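Long-range contacts in intracellular sulfur oxidation protein DsrF (Allochromatium vinosum, PDB 2HYB), which is of uncertain function but could take part in the oxidation of intracellular sulfur: residues B[78-83]-B[113-118]; B[51-56]-B[97-102]; B[9-14]-B[131-136]. One frame throughout, in Å; residues are numbered along the deposited sequence.

Interaction 1: residues B[78-83]-B[113-118]; sequences RRIYVD and NIVEVI
Tyr81 and Val82 face Glu116 and Val117 across two parallel strands, 79-83 and 115-118, whose axes approach to 4.6 Å at an angle of 37°. The backbone ladder has three rungs: Glu116 N reaches Ile80 O at 3.0 Å, Val82 N gives to Glu116 O, and Ile118 N gives to Val82 O at 2.9 Å. Between the rungs, the CA hydrogens of Tyr81 and Val117 point at the same Glu116 and Val82 carbonyls.

On the face carrying Tyr81, Glu116 and Ile118, the Tyr81 ring runs beside the Glu116 side chain, both pointing the same way. Glu116 OE1 comes in at the ring edge, 3.6 Å from Tyr81 CE2, and the carboxylate plane is turned 78° from the ring. A carboxylate suits the edge of a ring, where the weakly positive C-H groups lie. Ile118 places CG1 between its backbone N and carbonyl carbon (chi1 57°), a turn that brings its CD1 back to 3.6 Å from Tyr81 CB, while its CG2 lies near CD2 of the ring.

The other face is aliphatic. Val115 splits its branches, CG2 meeting Ile80 CG2 and CG1 meeting Val82 CG2, each at 4.1 Å; beta-branched residues suit extended backbone. At Asn113, OD1 accepts from Val115 N at 2.8 Å and closes an Asx turn, and Ile114 CG2 packs across CD of the poorly ordered Arg78 chain, the two side chains at about a right angle.

Strand 115-118 is outermost in the chain's parallel sheet, with 79-83 bonded on its other flank to 38-43. Helix 120-129 covers Tyr81 and Ile118 through Leu126, whereas Leu87 of helix 84-89 packs on Val82 and Val117.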
loop_
_atom_site.group_PDB
_atom_site.type_symbol
_atom_site.label_atom_id
_atom_site.label_comp_id
_atom_site.label_asym_id
_atom_site.label_seq_id
_atom_site.Cartn_x
_atom_site.Cartn_y
_atom_site.Cartn_z
ATOM N N ARG B 78 19.131 15.155 -18.057
ATOM C CA ARG B 78 20.256 15.872 -17.494
ATOM C C ARG B 78 20.112 16.163 -16.006
ATOM O O ARG B 78 21.089 16.071 -15.256
ATOM C CB ARG B 78 20.440 17.179 -18.265
ATOM C CG ARG B 78 21.613 18.027 -17.822
ATOM C CD ARG B 78 22.935 17.327 -18.071
ATOM N NE ARG B 78 24.037 18.284 -18.106
ATOM C CZ ARG B 78 24.162 19.234 -19.029
ATOM N NH1 ARG B 78 23.257 19.352 -19.994
ATOM N NH2 ARG B 78 25.188 20.074 -18.983
ATOM N N ARG B 79 18.897 16.505 -15.582
ATOM C CA ARG B 79 18.631 16.851 -14.183
ATOM C C ARG B 79 18.228 15.658 -13.312
ATOM O O ARG B 79 17.094 15.176 -13.386
ATOM C CB ARG B 79 17.549 17.945 -14.113
ATOM C CG ARG B 79 17.905 19.209 -14.895
ATOM C CD ARG B 79 19.284 19.715 -14.480
ATOM N NE ARG B 79 20.017 20.351 -15.576
ATOM C CZ ARG B 79 21.330 20.577 -15.567
ATOM N NH1 ARG B 79 22.062 20.219 -14.517
ATOM N NH2 ARG B 79 21.916 21.156 -16.612
ATOM N N ILE B 80 19.164 15.202 -12.479
ATOM C CA ILE B 80 18.959 14.064 -11.586
ATOM C C ILE B 80 19.481 14.374 -10.185
ATOM O O ILE B 80 20.677 14.226 -9.909
ATOM C CB ILE B 80 19.692 12.823 -12.119
ATOM C CG1 ILE B 80 19.125 12.453 -13.489
ATOM C CG2 ILE B 80 19.570 11.665 -11.141
ATOM C CD1 ILE B 80 19.707 11.176 -14.045
ATOM N N TYR B 81 18.572 14.762 -9.294
ATOM C CA TYR B 81 18.925 15.129 -7.928
ATOM C C TYR B 81 18.677 14.088 -6.841
ATOM O O TYR B 81 17.892 13.159 -7.003
ATOM C CB TYR B 81 18.195 16.409 -7.559
ATOM C CG TYR B 81 18.303 17.464 -8.623
ATOM C CD1 TYR B 81 17.273 17.665 -9.542
ATOM C CD2 TYR B 81 19.440 18.261 -8.718
ATOM C CE1 TYR B 81 17.374 18.644 -10.528
ATOM C CE2 TYR B 81 19.552 19.236 -9.700
ATOM C CZ TYR B 81 18.520 19.427 -10.597
ATOM O OH TYR B 81 18.634 20.418 -11.546
ATOM N N VAL B 82 19.362 14.264 -5.720
ATOM C CA VAL B 82 19.226 13.364 -4.586
ATOM C C VAL B 82 19.316 14.146 -3.291
ATOM O O VAL B 82 20.261 14.899 -3.069
ATOM C CB VAL B 82 20.312 12.286 -4.587
ATOM C CG1 VAL B 82 20.309 11.554 -3.252
ATOM C CG2 VAL B 82 20.059 11.310 -5.723
ATOM N N ASP B 83 18.317 13.959 -2.439
ATOM C CA ASP B 83 18.260 14.646 -1.159
ATOM C C ASP B 83 19.338 14.135 -0.213
ATOM O O ASP B 83 19.356 12.953 0.146
ATOM C CB ASP B 83 16.876 14.455 -0.539
ATOM C CG ASP B 83 16.712 15.217 0.743
ATOM O OD1 ASP B 83 16.718 16.464 0.699
ATOM O OD2 ASP B 83 16.580 14.570 1.799
ATOM N N ASN B 113 29.353 11.715 -14.505
ATOM C CA ASN B 113 28.243 11.538 -13.575
ATOM C C ASN B 113 27.460 12.835 -13.297
ATOM O O ASN B 113 28.017 13.781 -12.739
ATOM C CB ASN B 113 28.806 10.989 -12.261
ATOM C CG ASN B 113 27.730 10.613 -11.284
ATOM O OD1 ASN B 113 26.545 10.835 -11.539
ATOM N ND2 ASN B 113 28.132 10.046 -10.147
ATOM N N ILE B 114 26.177 12.875 -13.669
ATOM C CA ILE B 114 25.345 14.065 -13.428
ATOM C C ILE B 114 24.415 13.945 -12.203
ATOM O O ILE B 114 23.562 14.810 -11.972
ATOM C CB ILE B 114 24.466 14.450 -14.665
ATOM C CG1 ILE B 114 23.534 13.297 -15.054
ATOM C CG2 ILE B 114 25.351 14.861 -15.822
ATOM C CD1 ILE B 114 22.524 13.668 -16.138
ATOM N N VAL B 115 24.577 12.874 -11.428
ATOM C CA VAL B 115 23.773 12.678 -10.221
ATOM C C VAL B 115 24.262 13.719 -9.227
ATOM O O VAL B 115 25.366 13.607 -8.703
ATOM C CB VAL B 115 23.971 11.267 -9.616
ATOM C CG1 VAL B 115 23.310 11.186 -8.256
ATOM C CG2 VAL B 115 23.376 10.216 -10.545
ATOM N N GLU B 116 23.434 14.726 -8.973
ATOM C CA GLU B 116 23.793 15.813 -8.069
ATOM C C GLU B 116 23.095 15.752 -6.706
ATOM O O GLU B 116 21.868 15.796 -6.624
ATOM C CB GLU B 116 23.464 17.145 -8.744
ATOM C CG GLU B 116 24.130 18.358 -8.121
ATOM C CD GLU B 116 23.453 19.666 -8.521
ATOM O OE1 GLU B 116 23.138 19.846 -9.722
ATOM O OE2 GLU B 116 23.236 20.518 -7.630
ATOM N N VAL B 117 23.880 15.661 -5.638
ATOM C CA VAL B 117 23.326 15.624 -4.287
ATOM C C VAL B 117 23.030 17.056 -3.843
ATOM O O VAL B 117 23.922 17.907 -3.850
ATOM C CB VAL B 117 24.322 14.980 -3.312
ATOM C CG1 VAL B 117 23.881 15.219 -1.881
ATOM C CG2 VAL B 117 24.444 13.484 -3.611
ATOM N N ILE B 118 21.780 17.326 -3.465
ATOM C CA ILE B 118 21.390 18.672 -3.042
ATOM C C ILE B 118 20.837 18.787 -1.622
ATOM O O ILE B 118 20.393 17.799 -1.030
ATOM C CB ILE B 118 20.332 19.284 -3.986
ATOM C CG1 ILE B 118 19.103 18.368 -4.061
ATOM C CG2 ILE B 118 20.939 19.519 -5.359
ATOM C CD1 ILE B 118 17.972 18.913 -4.923
#

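Interaction 2: residues B[51-56]-B[97-102]; sequences LTRGQD and LVEIAF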
loop_
_atom_site.group_PDB
_atom_site.type_symbol
_atom_site.label_atom_id
_atom_site.label_comp_id
_atom_site.label_asym_id
_atom_site.label_seq_id
_atom_site.Cartn_x
_atom_site.Cartn_y
_atom_site.Cartn_z
ATOM N N LEU B 51 18.632 4.376 -6.207
ATOM C CA LEU B 51 19.903 4.516 -6.919
ATOM C C LEU B 51 21.063 3.820 -6.226
ATOM O O LEU B 51 22.215 4.153 -6.480
ATOM C CB LEU B 51 20.262 6.002 -7.132
ATOM C CG LEU B 51 19.388 6.851 -8.078
ATOM C CD1 LEU B 51 19.855 8.311 -8.100
ATOM C CD2 LEU B 51 19.433 6.261 -9.473
ATOM N N THR B 52 20.795 2.862 -5.346
ATOM C CA THR B 52 21.923 2.192 -4.702
ATOM C C THR B 52 22.627 1.323 -5.749
ATOM O O THR B 52 22.037 0.955 -6.778
ATOM C CB THR B 52 21.499 1.321 -3.470
ATOM O OG1 THR B 52 20.752 0.172 -3.898
ATOM C CG2 THR B 52 20.662 2.152 -2.502
ATOM N N ARG B 53 23.890 1.014 -5.481
ATOM C CA ARG B 53 24.716 0.221 -6.371
ATOM C C ARG B 53 24.966 -1.141 -5.752
ATOM O O ARG B 53 24.976 -1.277 -4.529
ATOM C CB ARG B 53 26.050 0.934 -6.588
ATOM C CG ARG B 53 26.846 1.179 -5.300
ATOM C CD ARG B 53 28.010 2.134 -5.536
ATOM N NE ARG B 53 29.083 1.529 -6.317
ATOM C CZ ARG B 53 30.006 2.218 -6.983
ATOM N NH1 ARG B 53 29.992 3.549 -6.974
ATOM N NH2 ARG B 53 30.947 1.576 -7.660
ATOM N N GLY B 54 25.155 -2.148 -6.601
ATOM C CA GLY B 54 25.436 -3.483 -6.104
ATOM C C GLY B 54 24.225 -4.362 -5.897
ATOM O O GLY B 54 24.302 -5.401 -5.231
ATOM N N GLN B 55 23.102 -3.955 -6.472
ATOM C CA GLN B 55 21.889 -4.735 -6.328
ATOM C C GLN B 55 22.055 -6.076 -7.032
ATOM O O GLN B 55 22.529 -6.138 -8.166
ATOM C CB GLN B 55 20.699 -3.985 -6.920
ATOM C CG GLN B 55 20.106 -2.929 -6.016
ATOM C CD GLN B 55 19.254 -1.953 -6.788
ATOM O OE1 GLN B 55 18.359 -2.350 -7.538
ATOM N NE2 GLN B 55 19.528 -0.666 -6.617
ATOM N N ASP B 56 21.675 -7.141 -6.334
ATOM C CA ASP B 56 21.735 -8.504 -6.848
ATOM C C ASP B 56 20.405 -9.155 -6.483
ATOM O O ASP B 56 20.250 -9.711 -5.396
ATOM C CB ASP B 56 22.879 -9.274 -6.196
ATOM C CG ASP B 56 22.946 -10.709 -6.666
ATOM O OD1 ASP B 56 23.605 -11.525 -5.992
ATOM O OD2 ASP B 56 22.338 -11.021 -7.712
ATOM N N LEU B 97 25.744 5.392 -4.228
ATOM C CA LEU B 97 24.883 5.477 -5.391
ATOM C C LEU B 97 25.620 5.121 -6.684
ATOM O O LEU B 97 26.850 4.993 -6.714
ATOM C CB LEU B 97 24.279 6.883 -5.489
ATOM C CG LEU B 97 23.674 7.434 -4.184
ATOM C CD1 LEU B 97 22.872 8.698 -4.499
ATOM C CD2 LEU B 97 22.785 6.390 -3.508
ATOM N N VAL B 98 24.854 4.936 -7.751
ATOM C CA VAL B 98 25.429 4.600 -9.042
ATOM C C VAL B 98 25.692 5.899 -9.779
ATOM O O VAL B 98 25.095 6.932 -9.474
ATOM C CB VAL B 98 24.467 3.735 -9.885
ATOM C CG1 VAL B 98 24.178 2.415 -9.160
ATOM C CG2 VAL B 98 23.177 4.507 -10.150
ATOM N N GLU B 99 26.586 5.849 -10.754
ATOM C CA GLU B 99 26.892 7.038 -11.518
ATOM C C GLU B 99 26.117 6.959 -12.823
ATOM O O GLU B 99 25.933 5.874 -13.389
ATOM C CB GLU B 99 28.392 7.111 -11.753
ATOM C CG GLU B 99 29.166 6.827 -10.481
ATOM C CD GLU B 99 30.654 6.902 -10.671
ATOM O OE1 GLU B 99 31.385 6.537 -9.724
ATOM O OE2 GLU B 99 31.093 7.326 -11.760
ATOM N N ILE B 100 25.631 8.109 -13.274
ATOM C CA ILE B 100 24.863 8.191 -14.509
ATOM C C ILE B 100 25.546 9.193 -15.442
ATOM O O ILE B 100 25.367 10.411 -15.309
ATOM C CB ILE B 100 23.400 8.661 -14.252
ATOM C CG1 ILE B 100 22.690 7.693 -13.312
ATOM C CG2 ILE B 100 22.633 8.743 -15.565
ATOM C CD1 ILE B 100 21.319 8.187 -12.883
ATOM N N ALA B 101 26.327 8.664 -16.382
ATOM C CA ALA B 101 27.049 9.485 -17.345
ATOM C C ALA B 101 26.094 10.182 -18.305
ATOM O O ALA B 101 24.952 9.754 -18.492
ATOM C CB ALA B 101 28.025 8.623 -18.128
ATOM N N PHE B 102 26.572 11.269 -18.899
ATOM C CA PHE B 102 25.794 12.043 -19.859
ATOM C C PHE B 102 26.721 12.859 -20.729
ATOM O O PHE B 102 27.622 13.526 -20.231
ATOM C CB PHE B 102 24.820 12.988 -19.151
ATOM C CG PHE B 102 24.197 14.020 -20.058
ATOM C CD1 PHE B 102 24.868 15.194 -20.368
ATOM C CD2 PHE B 102 22.922 13.826 -20.579
ATOM C CE1 PHE B 102 24.272 16.169 -21.180
ATOM C CE2 PHE B 102 22.320 14.792 -21.392
ATOM C CZ PHE B 102 22.998 15.965 -21.691
#
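With chi1 at 59°, Arg53 sets CG between its backbone N and carbonyl carbon, and a bend at chi3 (-71°) then wraps the chain round the carbonyl of Leu97. Its CD lies 3.3 Å from Leu97 O, and NH1 makes a weak hydrogen bond to that same oxygen. Val98 turns its two methyls to different partners: CG1 comes within 3.5 Å of Arg53 CB, and CG2 touches Leu51 CD2 at 4.2 Å, the Leu51 and Val98 side chains crossing at about a right angle.

The backbones join by a single bridge. Val98 N donates to Leu51 O at 3.0 Å, bent at the hydrogen (138°), and the CA hydrogen of Leu97 approaches the same oxygen. Leu51 also brings CD2 to 4.3 Å from Ile100 CD1. Leu51 and Leu97 also touch Val82, and Ile100 touches Ile80, of strand 79-83. Within 51-56, Gln55 NE2 bonds to Thr52 OG1 at 3.1 Å; that hydroxyl has its strongest partner in Arg69 O of the DsrH chain.

Two loops without regular strand pairing are thus joined by a few carbonyl contacts over an apolar interior. Arg53 suits this exposed position, where its methylenes pack and its charge stays at the surface; the Glu99 carboxylate is nearby but poorly ordered and too distant for a salt bridge, so its attraction is probably modest.

Interaction 3: residues B[9-14]-B[131-136]; sequences MYLNRK and DAVFSF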
loop_
_atom_site.group_PDB
_atom_site.type_symbol
_atom_site.label_atom_id
_atom_site.label_comp_id
_atom_site.label_asym_id
_atom_site.label_seq_id
_atom_site.Cartn_x
_atom_site.Cartn_y
_atom_site.Cartn_z
ATOM N N MET B 9 8.738 17.258 -13.008
ATOM C CA MET B 9 9.468 16.626 -11.921
ATOM C C MET B 9 8.924 15.232 -11.637
ATOM O O MET B 9 7.713 15.041 -11.505
ATOM C CB MET B 9 9.396 17.470 -10.641
ATOM C CG MET B 9 10.104 16.803 -9.460
ATOM S SD MET B 9 9.900 17.630 -7.881
ATOM C CE MET B 9 11.233 18.732 -7.986
ATOM N N TYR B 10 9.830 14.263 -11.564
ATOM C CA TYR B 10 9.468 12.887 -11.271
ATOM C C TYR B 10 9.898 12.627 -9.842
ATOM O O TYR B 10 11.072 12.352 -9.570
ATOM C CB TYR B 10 10.175 11.922 -12.232
ATOM C CG TYR B 10 9.536 11.864 -13.607
ATOM C CD1 TYR B 10 8.334 11.192 -13.810
ATOM C CD2 TYR B 10 10.115 12.523 -14.695
ATOM C CE1 TYR B 10 7.727 11.182 -15.054
ATOM C CE2 TYR B 10 9.513 12.520 -15.940
ATOM C CZ TYR B 10 8.321 11.851 -16.116
ATOM O OH TYR B 10 7.721 11.861 -17.353
ATOM N N LEU B 11 8.936 12.722 -8.929
ATOM C CA LEU B 11 9.182 12.529 -7.505
ATOM C C LEU B 11 9.223 11.066 -7.068
ATOM O O LEU B 11 8.200 10.392 -7.066
ATOM C CB LEU B 11 8.106 13.281 -6.724
ATOM C CG LEU B 11 8.092 13.238 -5.197
ATOM C CD1 LEU B 11 9.379 13.829 -4.631
ATOM C CD2 LEU B 11 6.875 14.032 -4.700
ATOM N N ASN B 12 10.403 10.580 -6.689
ATOM C CA ASN B 12 10.554 9.189 -6.253
ATOM C C ASN B 12 10.871 9.093 -4.777
ATOM O O ASN B 12 11.967 9.456 -4.344
ATOM C CB ASN B 12 11.677 8.491 -7.015
ATOM C CG ASN B 12 11.419 8.430 -8.495
ATOM O OD1 ASN B 12 10.397 7.902 -8.946
ATOM N ND2 ASN B 12 12.346 8.981 -9.271
ATOM N N ARG B 13 9.936 8.568 -3.998
ATOM C CA ARG B 13 10.161 8.463 -2.560
ATOM C C ARG B 13 10.056 7.051 -1.970
ATOM O O ARG B 13 10.187 6.878 -0.753
ATOM C CB ARG B 13 9.205 9.417 -1.840
ATOM C CG ARG B 13 9.344 10.861 -2.303
ATOM C CD ARG B 13 8.321 11.716 -1.623
ATOM N NE ARG B 13 8.234 11.323 -0.228
ATOM C CZ ARG B 13 7.095 11.144 0.427
ATOM N NH1 ARG B 13 5.926 11.334 -0.195
ATOM N NH2 ARG B 13 7.133 10.738 1.694
ATOM N N LYS B 14 9.836 6.045 -2.819
ATOM C CA LYS B 14 9.728 4.674 -2.331
ATOM C C LYS B 14 10.936 3.808 -2.629
ATOM O O LYS B 14 11.651 4.033 -3.603
ATOM C CB LYS B 14 8.479 3.998 -2.892
ATOM C CG LYS B 14 7.188 4.565 -2.373
ATOM C CD LYS B 14 6.037 3.937 -3.122
ATOM C CE LYS B 14 4.763 4.754 -3.013
ATOM N NZ LYS B 14 4.230 4.779 -1.632
ATOM N N ASP B 131 6.375 22.587 -13.359
ATOM C CA ASP B 131 5.034 22.919 -13.832
ATOM C C ASP B 131 4.083 21.757 -13.540
ATOM O O ASP B 131 2.860 21.934 -13.460
ATOM C CB ASP B 131 5.044 23.175 -15.340
ATOM C CG ASP B 131 5.813 24.420 -15.720
ATOM O OD1 ASP B 131 5.440 25.522 -15.253
ATOM O OD2 ASP B 131 6.788 24.295 -16.489
ATOM N N ALA B 132 4.657 20.566 -13.392
ATOM C CA ALA B 132 3.875 19.375 -13.117
ATOM C C ALA B 132 4.774 18.355 -12.464
ATOM O O ALA B 132 5.948 18.240 -12.815
ATOM C CB ALA B 132 3.295 18.813 -14.405
ATOM N N VAL B 133 4.215 17.617 -11.511
ATOM C CA VAL B 133 4.968 16.605 -10.790
ATOM C C VAL B 133 4.269 15.252 -10.832
ATOM O O VAL B 133 3.072 15.144 -10.567
ATOM C CB VAL B 133 5.171 17.039 -9.325
ATOM C CG1 VAL B 133 5.954 15.988 -8.563
ATOM C CG2 VAL B 133 5.888 18.369 -9.286
ATOM N N PHE B 134 5.032 14.228 -11.190
ATOM C CA PHE B 134 4.537 12.862 -11.260
ATOM C C PHE B 134 4.874 12.248 -9.908
ATOM O O PHE B 134 5.987 12.431 -9.413
ATOM C CB PHE B 134 5.257 12.112 -12.387
ATOM C CG PHE B 134 4.905 12.610 -13.759
ATOM C CD1 PHE B 134 3.675 12.297 -14.322
ATOM C CD2 PHE B 134 5.778 13.422 -14.472
ATOM C CE1 PHE B 134 3.318 12.785 -15.574
ATOM C CE2 PHE B 134 5.429 13.919 -15.729
ATOM C CZ PHE B 134 4.199 13.601 -16.282
ATOM N N SER B 135 3.916 11.546 -9.307
ATOM C CA SER B 135 4.120 10.918 -7.999
ATOM C C SER B 135 3.880 9.409 -8.079
ATOM O O SER B 135 3.059 8.943 -8.870
ATOM C CB SER B 135 3.176 11.547 -6.965
ATOM O OG SER B 135 3.462 12.920 -6.784
ATOM N N PHE B 136 4.598 8.640 -7.268
ATOM C CA PHE B 136 4.450 7.193 -7.285
ATOM C C PHE B 136 4.677 6.595 -5.899
ATOM O O PHE B 136 3.788 5.956 -5.336
ATOM C CB PHE B 136 5.443 6.569 -8.275
ATOM C CG PHE B 136 5.509 7.277 -9.604
ATOM C CD1 PHE B 136 6.274 8.429 -9.750
ATOM C CD2 PHE B 136 4.776 6.825 -10.694
ATOM C CE1 PHE B 136 6.307 9.126 -10.962
ATOM C CE2 PHE B 136 4.804 7.515 -11.909
ATOM C CZ PHE B 136 5.568 8.667 -12.044
#
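The parallel pairing of the first strand with the last, Met9 beside Val133 and Tyr10 beside Phe134, forms one flank of the chain's central sheet. Met9 N donates to Ala132 O at 3.0 Å, Met9 O accepts from Phe134 N at 2.8 Å, and Leu11 N donates to Phe134 O.

Tyr10 and Phe134 both hold CG anti to the carbonyl carbon (chi1 -78° and -68°), which sends their rings out side by side. The planes are nearly parallel (12°) with centroids 4.5 Å apart, yet slid so that they barely overlap. Phe136 meets Tyr10 edge to edge, its CE1 4.1 Å from Tyr10 CD1, and directs CD1 in plane at Leu11 O, 3.8 Å away. A serine in place of Tyr10 would probably leave Phe134 and Phe136 without the ring that joins them and open a gap beneath helix 21-33. On the other face Val133 CG1 packs on Leu11 CB at 3.9 Å, aliphatic side chains suiting this buried face.

Ser135 OG bonds to Ala100 O of the DsrH chain, and Leu125 of the DsrE chain packs on Phe134. Beyond 7-12 lies strand 38-43, while Val28 and Val29 of helix 21-33 cover Tyr10 and helix 120-129 covers Met9.

From the N terminus the chain enters strand 7-12, the first half of interaction 3, whose partner arrives only at the C terminus; this contact therefore encloses almost the whole chain, the other two included. After strand 38-43 comes loop 51-56, which opens interaction 2, then strand 79-83, which opens interaction 1. Residues 97-102 close interaction 2 before 113-118 close interaction 1, so these two loops cross. They also touch, Ile114 N lying 3.1 Å from Ile100 O in a probable hydrogen bond. Interactions 1 and 3 join the two outermost strands to one parallel sheet, while interaction 2 ties together loops on the far side of the chain's centre from interaction 3.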